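Local coordinates for protein trans-4-hydroxy-L-proline dehydratase (PDB 6VXC) that dehydrates trans-4-hydroxy-L-proline to delta(1)-pyrroline-5-carboxylate as a glycyl radical enzyme, in the anaerobic breakdown of 4-hydroxyproline, at residues D385-M390 against C414-K419; P474-L479 against H518-I523; E508-F513 against Q637-A642. One frame throughout, in Å; residues are numbered along the deposited sequence.

Contact 1. Residues D385-M390 against C414-K419; sequences DVMDEM and CEISRK
Asp388 and Lys419 carry the polar half of this helix pairing. The lysine ammonium meets the carboxylate on the side of the syn lone pair of OD1, with NZ of Lys419 2.7 Å from OD1 of Asp388, and it leans toward the second oxygen as well, so that OD2 of Asp388 lies 3.2 Å from the same NZ. Lys419, three residues on from Ile416, sends a chain extended beyond CG across the gap, meeting the acid at about a right angle. With CG anti to the backbone N (chi1 -166°), the Asp388 carboxylate swings over toward the facing helix. Its OD2 also forms a salt bridge with Arg412, one turn before Ile416, and Arg412 in turn binds Asp385. The aspartate is therefore shared between two cations, Lys419 and Arg412, which probably stabilises its charge and offsets the like charge of Glu415, whose OE1 lies 5.8 Å from OD2 of Asp388.

The apolar contacts centre on Ile416, which is buried and points toward the partner. Its CG1 lies 3.9 Å from CG of Asp388, and its CD1 is 4.0 Å from CB of the same residue, so the isoleucine packs against the base of the acid. The same CD1 of Ile416 also reaches CG of Met387 at 4.3 Å, a looser touch; Met387 and Ile416 both also rest on Pro424.

The two segments belong to helices 378-390 and 407-418, which link strands 362-366, 396-401 and 426-428, neighbouring and parallel in one sheet. Such packing of consecutive helices from successive beta-alpha-beta crossovers is characteristic of the alpha/beta barrel of glycyl radical enzymes.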
loop_
_atom_site.group_PDB
_atom_site.type_symbol
_atom_site.label_atom_id
_atom_site.label_comp_id
_atom_site.label_asym_id
_atom_site.label_seq_id
_atom_site.Cartn_x
_atom_site.Cartn_y
_atom_site.Cartn_z
ATOM N N ASP A 385 -11.948 -19.121 -4.089
ATOM C CA ASP A 385 -13.317 -19.344 -3.631
ATOM C C ASP A 385 -13.681 -18.428 -2.462
ATOM O O ASP A 385 -14.802 -17.909 -2.407
ATOM C CB ASP A 385 -13.533 -20.807 -3.227
ATOM C CG ASP A 385 -13.604 -21.751 -4.417
ATOM O OD1 ASP A 385 -13.863 -21.290 -5.550
ATOM O OD2 ASP A 385 -13.403 -22.962 -4.208
ATOM N N VAL A 386 -12.780 -18.251 -1.482
ATOM C CA VAL A 386 -13.182 -17.426 -0.342
ATOM C C VAL A 386 -13.246 -15.944 -0.729
ATOM O O VAL A 386 -14.138 -15.219 -0.269
ATOM C CB VAL A 386 -12.308 -17.657 0.919
ATOM C CG1 VAL A 386 -11.395 -18.874 0.821
ATOM C CG2 VAL A 386 -11.591 -16.394 1.383
ATOM N N MET A 387 -12.328 -15.456 -1.576
ATOM C CA MET A 387 -12.424 -14.038 -1.927
ATOM C C MET A 387 -13.695 -13.768 -2.732
ATOM O O MET A 387 -14.374 -12.755 -2.511
ATOM C CB MET A 387 -11.169 -13.564 -2.676
ATOM C CG MET A 387 -11.025 -14.047 -4.103
ATOM S SD MET A 387 -9.695 -13.238 -5.031
ATOM C CE MET A 387 -10.361 -11.572 -5.182
ATOM N N ASP A 388 -14.059 -14.704 -3.611
ATOM C CA ASP A 388 -15.300 -14.622 -4.378
ATOM C C ASP A 388 -16.512 -14.591 -3.448
ATOM O O ASP A 388 -17.335 -13.672 -3.504
ATOM C CB ASP A 388 -15.342 -15.831 -5.318
ATOM C CG ASP A 388 -16.390 -15.746 -6.412
ATOM O OD1 ASP A 388 -16.977 -14.668 -6.653
ATOM O OD2 ASP A 388 -16.595 -16.803 -7.060
ATOM N N GLU A 389 -16.598 -15.559 -2.532
ATOM C CA GLU A 389 -17.744 -15.621 -1.629
ATOM C C GLU A 389 -17.804 -14.408 -0.701
ATOM O O GLU A 389 -18.859 -13.789 -0.545
ATOM C CB GLU A 389 -17.695 -16.905 -0.799
ATOM C CG GLU A 389 -18.839 -16.997 0.228
ATOM C CD GLU A 389 -20.206 -17.182 -0.428
ATOM O OE1 GLU A 389 -20.276 -17.906 -1.440
ATOM O OE2 GLU A 389 -21.191 -16.598 0.058
ATOM N N MET A 390 -16.683 -14.057 -0.064
ATOM C CA MET A 390 -16.728 -13.054 1.005
ATOM C C MET A 390 -16.966 -11.631 0.485
ATOM O O MET A 390 -17.606 -10.826 1.173
ATOM C CB MET A 390 -15.436 -13.103 1.821
ATOM C CG MET A 390 -15.213 -14.442 2.552
ATOM S SD MET A 390 -16.620 -15.002 3.542
ATOM C CE MET A 390 -16.471 -13.961 4.978
ATOM N N CYS A 414 -10.311 -14.261 -13.791
ATOM C CA CYS A 414 -11.100 -13.364 -14.630
ATOM C C CYS A 414 -12.590 -13.463 -14.325
ATOM O O CYS A 414 -13.298 -12.452 -14.391
ATOM C CB CYS A 414 -10.839 -13.641 -16.103
ATOM S SG CYS A 414 -9.190 -13.206 -16.650
ATOM N N GLU A 415 -13.090 -14.664 -14.000
ATOM C CA GLU A 415 -14.490 -14.791 -13.600
ATOM C C GLU A 415 -14.820 -13.868 -12.443
ATOM O O GLU A 415 -15.874 -13.226 -12.430
ATOM C CB GLU A 415 -14.817 -16.216 -13.170
ATOM C CG GLU A 415 -15.095 -17.203 -14.237
ATOM C CD GLU A 415 -15.493 -18.542 -13.626
ATOM O OE1 GLU A 415 -16.213 -18.529 -12.597
ATOM O OE2 GLU A 415 -15.051 -19.586 -14.156
ATOM N N ILE A 416 -13.936 -13.811 -11.451
ATOM C CA ILE A 416 -14.198 -12.978 -10.291
ATOM C C ILE A 416 -14.082 -11.503 -10.664
ATOM O O ILE A 416 -14.942 -10.694 -10.307
ATOM C CB ILE A 416 -13.260 -13.367 -9.132
ATOM C CG1 ILE A 416 -13.456 -14.851 -8.766
ATOM C CG2 ILE A 416 -13.519 -12.501 -7.930
ATOM C CD1 ILE A 416 -12.304 -15.454 -7.926
ATOM N N SER A 417 -13.033 -11.139 -11.406
ATOM C CA SER A 417 -12.846 -9.742 -11.812
ATOM C C SER A 417 -14.056 -9.236 -12.593
ATOM O O SER A 417 -14.544 -8.119 -12.364
ATOM C CB SER A 417 -11.561 -9.619 -12.643
ATOM O OG SER A 417 -11.338 -8.308 -13.144
ATOM N N ARG A 418 -14.601 -10.084 -13.468
ATOM C CA ARG A 418 -15.722 -9.676 -14.291
ATOM C C ARG A 418 -16.952 -9.355 -13.456
ATOM O O ARG A 418 -17.826 -8.625 -13.918
ATOM C CB ARG A 418 -16.031 -10.801 -15.289
ATOM C CG ARG A 418 -17.283 -10.611 -16.098
ATOM C CD ARG A 418 -17.439 -11.695 -17.169
ATOM N NE ARG A 418 -17.746 -13.018 -16.633
ATOM C CZ ARG A 418 -18.075 -14.057 -17.396
ATOM N NH1 ARG A 418 -18.341 -15.232 -16.860
ATOM N NH2 ARG A 418 -18.133 -13.914 -18.710
ATOM N N LYS A 419 -17.025 -9.837 -12.218
ATOM C CA LYS A 419 -18.166 -9.476 -11.385
ATOM C C LYS A 419 -18.157 -8.004 -10.971
ATOM O O LYS A 419 -19.154 -7.527 -10.430
ATOM C CB LYS A 419 -18.222 -10.389 -10.164
ATOM C CG LYS A 419 -18.371 -11.872 -10.531
ATOM C CD LYS A 419 -18.519 -12.741 -9.313
ATOM C CE LYS A 419 -18.608 -14.207 -9.722
ATOM N NZ LYS A 419 -18.867 -15.098 -8.561
#

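Contact 2. Residues P474-L479 against H518-I523; sequences PKILEL and HYMIDI
Met520 reaches from the long helix 506-538 to two residues one turn apart on helix 473-481, Ile476 and Leu479, and this single side chain makes the whole tight part of the contact. Near its root, CD1 of Ile476 approaches CB of Met520 at 4.1 Å and is equally near the CG that follows, so the tip of the isoleucine lies obliquely against the start of the methionine chain. The far end turns to the other residue: CE of Met520 stands 3.9 Å from CD1 of Leu479, and there the two side chains cross at about a right angle. Bends at chi2 (53°) and chi3 (54°) fold the methionine back on itself and bring its methyl to Leu479. All three residues are buried, and the touch is purely apolar.

Beyond these methyl and methylene contacts the helices stand well apart. Even the closest backbone pair, Ile476 and Met520, has its CA atoms 7.9 Å from each other, and CD1 of Ile521 stays 5.6 Å from CD1 of Ile476. Toward solvent lie His518, which is exposed, and the partly exposed Asp522, on the side of helix 506-538 turned to Glu646 and Arg650. The carboxylate carbon of Asp522 sits over the rim of one face of the His518 ring, while its OD1 pairs with Arg650. On the far side of the other helix the charges are buried: NZ of Lys475 bridges to OE1 of Glu478 and also to Asp486.

Helix 158-166 covers one flank, with Ala163 touching Met520; Met168 just beyond it meets Leu479. Helix 473-481, entered directly from strand 463-472, packs through Leu477 on helix 575-591.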
loop_
_atom_site.group_PDB
_atom_site.type_symbol
_atom_site.label_atom_id
_atom_site.label_comp_id
_atom_site.label_asym_id
_atom_site.label_seq_id
_atom_site.Cartn_x
_atom_site.Cartn_y
_atom_site.Cartn_z
ATOM N N PRO A 474 3.341 16.193 -13.396
ATOM C CA PRO A 474 2.713 17.260 -14.197
ATOM C C PRO A 474 2.944 18.657 -13.629
ATOM O O PRO A 474 3.146 19.604 -14.393
ATOM C CB PRO A 474 1.224 16.871 -14.180
ATOM C CG PRO A 474 1.224 15.363 -13.962
ATOM C CD PRO A 474 2.382 15.138 -13.015
ATOM N N LYS A 475 2.902 18.820 -12.310
ATOM C CA LYS A 475 3.144 20.149 -11.757
ATOM C C LYS A 475 4.607 20.568 -11.902
ATOM O O LYS A 475 4.896 21.762 -11.931
ATOM C CB LYS A 475 2.711 20.212 -10.302
ATOM C CG LYS A 475 2.600 21.643 -9.749
ATOM C CD LYS A 475 1.854 21.660 -8.422
ATOM C CE LYS A 475 1.754 23.063 -7.814
ATOM N NZ LYS A 475 0.713 23.885 -8.490
ATOM N N ILE A 476 5.528 19.618 -12.034
ATOM C CA ILE A 476 6.896 19.992 -12.364
ATOM C C ILE A 476 6.952 20.627 -13.750
ATOM O O ILE A 476 7.689 21.596 -13.968
ATOM C CB ILE A 476 7.828 18.776 -12.234
ATOM C CG1 ILE A 476 7.917 18.373 -10.749
ATOM C CG2 ILE A 476 9.213 19.066 -12.844
ATOM C CD1 ILE A 476 8.728 17.113 -10.493
ATOM N N LEU A 477 6.163 20.117 -14.707
ATOM C CA LEU A 477 6.068 20.814 -15.988
ATOM C C LEU A 477 5.437 22.190 -15.801
ATOM O O LEU A 477 5.887 23.172 -16.398
ATOM C CB LEU A 477 5.275 19.989 -17.015
ATOM C CG LEU A 477 5.075 20.648 -18.399
ATOM C CD1 LEU A 477 6.402 20.902 -19.114
ATOM C CD2 LEU A 477 4.176 19.811 -19.290
ATOM N N GLU A 478 4.415 22.285 -14.947
ATOM C CA GLU A 478 3.800 23.584 -14.705
ATOM C C GLU A 478 4.825 24.590 -14.199
ATOM O O GLU A 478 4.919 25.704 -14.727
ATOM C CB GLU A 478 2.642 23.445 -13.712
ATOM C CG GLU A 478 1.865 24.741 -13.448
ATOM C CD GLU A 478 0.632 24.519 -12.570
ATOM O OE1 GLU A 478 0.787 24.198 -11.378
ATOM O OE2 GLU A 478 -0.498 24.655 -13.083
ATOM N N LEU A 479 5.660 24.183 -13.238
ATOM C CA LEU A 479 6.728 25.059 -12.766
ATOM C C LEU A 479 7.657 25.444 -13.904
ATOM O O LEU A 479 8.036 26.610 -14.023
ATOM C CB LEU A 479 7.528 24.387 -11.640
ATOM C CG LEU A 479 6.890 24.052 -10.284
ATOM C CD1 LEU A 479 7.961 23.527 -9.316
ATOM C CD2 LEU A 479 6.146 25.238 -9.681
ATOM N N HIS A 518 15.224 17.615 -11.518
ATOM C CA HIS A 518 16.421 17.392 -10.714
ATOM C C HIS A 518 16.339 18.160 -9.405
ATOM O O HIS A 518 16.613 17.618 -8.336
ATOM C CB HIS A 518 17.668 17.802 -11.509
ATOM C CG HIS A 518 18.948 17.733 -10.725
ATOM N ND1 HIS A 518 19.519 16.542 -10.323
ATOM C CD2 HIS A 518 19.779 18.710 -10.290
ATOM C CE1 HIS A 518 20.644 16.790 -9.675
ATOM N NE2 HIS A 518 20.825 18.096 -9.641
ATOM N N TYR A 519 15.933 19.427 -9.473
ATOM C CA TYR A 519 15.830 20.237 -8.265
ATOM C C TYR A 519 14.795 19.664 -7.305
ATOM O O TYR A 519 15.043 19.538 -6.101
ATOM C CB TYR A 519 15.470 21.666 -8.644
ATOM C CG TYR A 519 15.264 22.601 -7.470
ATOM C CD1 TYR A 519 16.336 22.994 -6.675
ATOM C CD2 TYR A 519 14.012 23.119 -7.188
ATOM C CE1 TYR A 519 16.158 23.865 -5.621
ATOM C CE2 TYR A 519 13.816 23.990 -6.137
ATOM C CZ TYR A 519 14.895 24.360 -5.353
ATOM O OH TYR A 519 14.717 25.227 -4.304
ATOM N N MET A 520 13.619 19.305 -7.826
ATOM C CA MET A 520 12.556 18.829 -6.946
ATOM C C MET A 520 12.919 17.479 -6.325
ATOM O O MET A 520 12.610 17.223 -5.152
ATOM C CB MET A 520 11.239 18.762 -7.732
ATOM C CG MET A 520 9.971 18.718 -6.875
ATOM S SD MET A 520 9.850 20.050 -5.649
ATOM C CE MET A 520 10.071 21.459 -6.716
ATOM N N ILE A 521 13.572 16.607 -7.095
ATOM C CA ILE A 521 14.037 15.340 -6.539
ATOM C C ILE A 521 15.123 15.587 -5.486
ATOM O O ILE A 521 15.122 14.966 -4.415
ATOM C CB ILE A 521 14.519 14.396 -7.661
ATOM C CG1 ILE A 521 13.371 14.051 -8.636
ATOM C CG2 ILE A 521 15.114 13.117 -7.067
ATOM C CD1 ILE A 521 12.142 13.488 -7.967
ATOM N N ASP A 522 16.057 16.501 -5.761
ATOM C CA ASP A 522 17.062 16.837 -4.752
ATOM C C ASP A 522 16.402 17.286 -3.448
ATOM O O ASP A 522 16.809 16.864 -2.361
ATOM C CB ASP A 522 17.999 17.929 -5.271
ATOM C CG ASP A 522 19.176 17.385 -6.069
ATOM O OD1 ASP A 522 19.351 16.155 -6.154
ATOM O OD2 ASP A 522 19.946 18.210 -6.611
ATOM N N ILE A 523 15.378 18.142 -3.539
ATOM C CA ILE A 523 14.678 18.609 -2.340
ATOM C C ILE A 523 14.062 17.436 -1.587
ATOM O O ILE A 523 14.166 17.340 -0.358
ATOM C CB ILE A 523 13.604 19.646 -2.707
ATOM C CG1 ILE A 523 14.238 20.958 -3.138
ATOM C CG2 ILE A 523 12.629 19.865 -1.539
ATOM C CD1 ILE A 523 13.192 21.969 -3.574
#

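Contact 3. Residues E508-F513 against Q637-A642; sequences ELFEAF and QEIFNA
This is a helix-helix contact made by one phenylalanine, between helices 506-538 and 630-647 running in the same general direction, among the helices that surround the barrel of the pyruvate formate-lyase-like fold: Phe510 projects from the first and lodges against Glu638, Ile639 and Ala642 of the second. The axes of the short segments run 30° from parallel and come no closer than 11.9 Å, a wide spacing that the length of the phenyl ring bridges.

Its chi1 of -169° sets CG of Phe510 opposite the backbone N and directs the ring across the gap, where its far end does most of the touching. CZ of Phe510 lies 3.7 Å from the backbone O of Glu638, an oxygen already engaged by the helical bond from Ala642 N, and the same CZ is 4.0 Å from CB of Glu638. Two apolar contacts, both oblique to the ring, complete the seat: CE1 of Phe510 to CG1 of Ile639 at 4.0 Å and CZ of Phe510 to CB of Ala642 at 4.2 Å. The ring thus meets backbone as well as side chains, on positions adjacent or one turn apart along the partner helix.

Phe513, one turn further along, also points toward helix 630-647, but CZ of Phe513 stays 4.6 Å from CG2 of Ile639; the ring also packs on Ile578. Helix 575-591 closes one side of the interface, since it touches both partners: Ile585 meets Leu509, while Ile575 and Leu582 meet Ile639.

Glu638 keeps an extended chain beyond CG that carries its carboxylate over one face of the phenyl ring near the rim, the two planes 51° apart; its OE1 stands 4.2 Å above the plane of the Phe510 ring.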
loop_
_atom_site.group_PDB
_atom_site.type_symbol
_atom_site.label_atom_id
_atom_site.label_comp_id
_atom_site.label_asym_id
_atom_site.label_seq_id
_atom_site.Cartn_x
_atom_site.Cartn_y
_atom_site.Cartn_z
ATOM N N GLU A 508 15.064 22.296 -25.938
ATOM C CA GLU A 508 15.340 23.296 -24.923
ATOM C C GLU A 508 14.297 23.257 -23.816
ATOM O O GLU A 508 14.645 23.350 -22.634
ATOM C CB GLU A 508 15.396 24.674 -25.564
ATOM C CG GLU A 508 16.286 25.608 -24.861
ATOM C CD GLU A 508 16.297 26.977 -25.494
ATOM O OE1 GLU A 508 16.546 27.942 -24.737
ATOM O OE2 GLU A 508 16.060 27.078 -26.720
ATOM N N LEU A 509 13.013 23.127 -24.175
ATOM C CA LEU A 509 11.973 23.002 -23.155
ATOM C C LEU A 509 12.166 21.745 -22.307
ATOM O O LEU A 509 12.042 21.789 -21.084
ATOM C CB LEU A 509 10.591 22.989 -23.802
ATOM C CG LEU A 509 9.451 22.577 -22.866
ATOM C CD1 LEU A 509 9.191 23.603 -21.757
ATOM C CD2 LEU A 509 8.198 22.282 -23.657
ATOM N N PHE A 510 12.451 20.608 -22.940
ATOM C CA PHE A 510 12.580 19.367 -22.183
ATOM C C PHE A 510 13.782 19.396 -21.249
ATOM O O PHE A 510 13.731 18.813 -20.168
ATOM C CB PHE A 510 12.672 18.160 -23.114
ATOM C CG PHE A 510 12.544 16.826 -22.395
ATOM C CD1 PHE A 510 11.395 16.513 -21.677
ATOM C CD2 PHE A 510 13.567 15.888 -22.452
ATOM C CE1 PHE A 510 11.268 15.282 -21.005
ATOM C CE2 PHE A 510 13.446 14.663 -21.793
ATOM C CZ PHE A 510 12.294 14.364 -21.071
ATOM N N GLU A 511 14.868 20.055 -21.654
ATOM C CA GLU A 511 16.009 20.236 -20.761
ATOM C C GLU A 511 15.636 21.070 -19.543
ATOM O O GLU A 511 16.042 20.752 -18.426
ATOM C CB GLU A 511 17.166 20.881 -21.525
ATOM C CG GLU A 511 18.237 21.498 -20.636
ATOM C CD GLU A 511 19.221 22.370 -21.433
ATOM O OE1 GLU A 511 20.103 21.801 -22.110
ATOM O OE2 GLU A 511 19.093 23.623 -21.409
ATOM N N ALA A 512 14.862 22.141 -19.740
ATOM C CA ALA A 512 14.389 22.938 -18.611
ATOM C C ALA A 512 13.524 22.107 -17.667
ATOM O O ALA A 512 13.653 22.207 -16.441
ATOM C CB ALA A 512 13.605 24.157 -19.117
ATOM N N PHE A 513 12.636 21.279 -18.223
ATOM C CA PHE A 513 11.841 20.379 -17.391
ATOM C C PHE A 513 12.726 19.446 -16.577
ATOM O O PHE A 513 12.478 19.227 -15.385
ATOM C CB PHE A 513 10.893 19.557 -18.265
ATOM C CG PHE A 513 10.297 18.352 -17.566
ATOM C CD1 PHE A 513 9.238 18.498 -16.689
ATOM C CD2 PHE A 513 10.821 17.085 -17.780
ATOM C CE1 PHE A 513 8.691 17.393 -16.044
ATOM C CE2 PHE A 513 10.294 15.973 -17.134
ATOM C CZ PHE A 513 9.228 16.125 -16.260
ATOM N N GLN A 637 8.300 7.656 -23.157
ATOM C CA GLN A 637 9.548 6.982 -22.823
ATOM C C GLN A 637 10.613 7.971 -22.353
ATOM O O GLN A 637 11.349 7.693 -21.404
ATOM C CB GLN A 637 10.039 6.183 -24.020
ATOM C CG GLN A 637 9.203 4.948 -24.337
ATOM C CD GLN A 637 9.726 4.220 -25.556
ATOM O OE1 GLN A 637 9.947 4.825 -26.594
ATOM N NE2 GLN A 637 9.976 2.931 -25.421
ATOM N N GLU A 638 10.710 9.126 -23.010
ATOM C CA GLU A 638 11.699 10.124 -22.606
ATOM C C GLU A 638 11.417 10.629 -21.202
ATOM O O GLU A 638 12.329 10.752 -20.383
ATOM C CB GLU A 638 11.713 11.289 -23.595
ATOM C CG GLU A 638 12.276 10.918 -24.942
ATOM C CD GLU A 638 12.310 12.085 -25.925
ATOM O OE1 GLU A 638 12.040 13.242 -25.510
ATOM O OE2 GLU A 638 12.612 11.833 -27.119
ATOM N N ILE A 639 10.151 10.917 -20.905
ATOM C CA ILE A 639 9.786 11.364 -19.569
ATOM C C ILE A 639 10.093 10.269 -18.554
ATOM O O ILE A 639 10.697 10.519 -17.506
ATOM C CB ILE A 639 8.302 11.788 -19.523
ATOM C CG1 ILE A 639 8.014 12.957 -20.476
ATOM C CG2 ILE A 639 7.910 12.148 -18.106
ATOM C CD1 ILE A 639 6.497 13.193 -20.733
ATOM N N PHE A 640 9.671 9.034 -18.852
ATOM C CA PHE A 640 9.920 7.919 -17.945
ATOM C C PHE A 640 11.403 7.742 -17.682
ATOM O O PHE A 640 11.815 7.563 -16.539
ATOM C CB PHE A 640 9.342 6.626 -18.509
ATOM C CG PHE A 640 9.712 5.413 -17.715
ATOM C CD1 PHE A 640 9.007 5.083 -16.578
ATOM C CD2 PHE A 640 10.774 4.617 -18.099
ATOM C CE1 PHE A 640 9.348 3.957 -15.832
ATOM C CE2 PHE A 640 11.114 3.493 -17.366
ATOM C CZ PHE A 640 10.405 3.172 -16.226
ATOM N N ASN A 641 12.219 7.781 -18.740
ATOM C CA ASN A 641 13.663 7.616 -18.589
ATOM C C ASN A 641 14.274 8.740 -17.764
ATOM O O ASN A 641 15.169 8.498 -16.952
ATOM C CB ASN A 641 14.326 7.543 -19.963
ATOM C CG ASN A 641 13.971 6.270 -20.694
ATOM O OD1 ASN A 641 13.614 5.281 -20.069
ATOM N ND2 ASN A 641 14.051 6.290 -22.021
ATOM N N ALA A 642 13.807 9.972 -17.961
ATOM C CA ALA A 642 14.334 11.078 -17.171
ATOM C C ALA A 642 14.042 10.870 -15.697
ATOM O O ALA A 642 14.909 11.104 -14.847
ATOM C CB ALA A 642 13.744 12.405 -17.647
#

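Contacts 2 and 3 form one neighbourhood, their centres about 11 Å apart. Both use helix 506-538, and they meet where CG2 of Ile476 touches CE1 of Phe513 at 3.6 Å. Contact 1 stands alone: its nearest atoms are about 27 Å from contact 2 and about 24 Å from contact 3, and it lies across the chain's centre from contact 2. The chemistry follows the setting. Contact 2 is fully buried and aliphatic; contact 3, partly buried, adds an aromatic ring and a carboxylate at its margin; contact 1, also partly buried, sets a salt bridge beside a buried isoleucine. Contact 1 ties helices of successive crossovers, whereas contact 3 joins segments 124 residues apart.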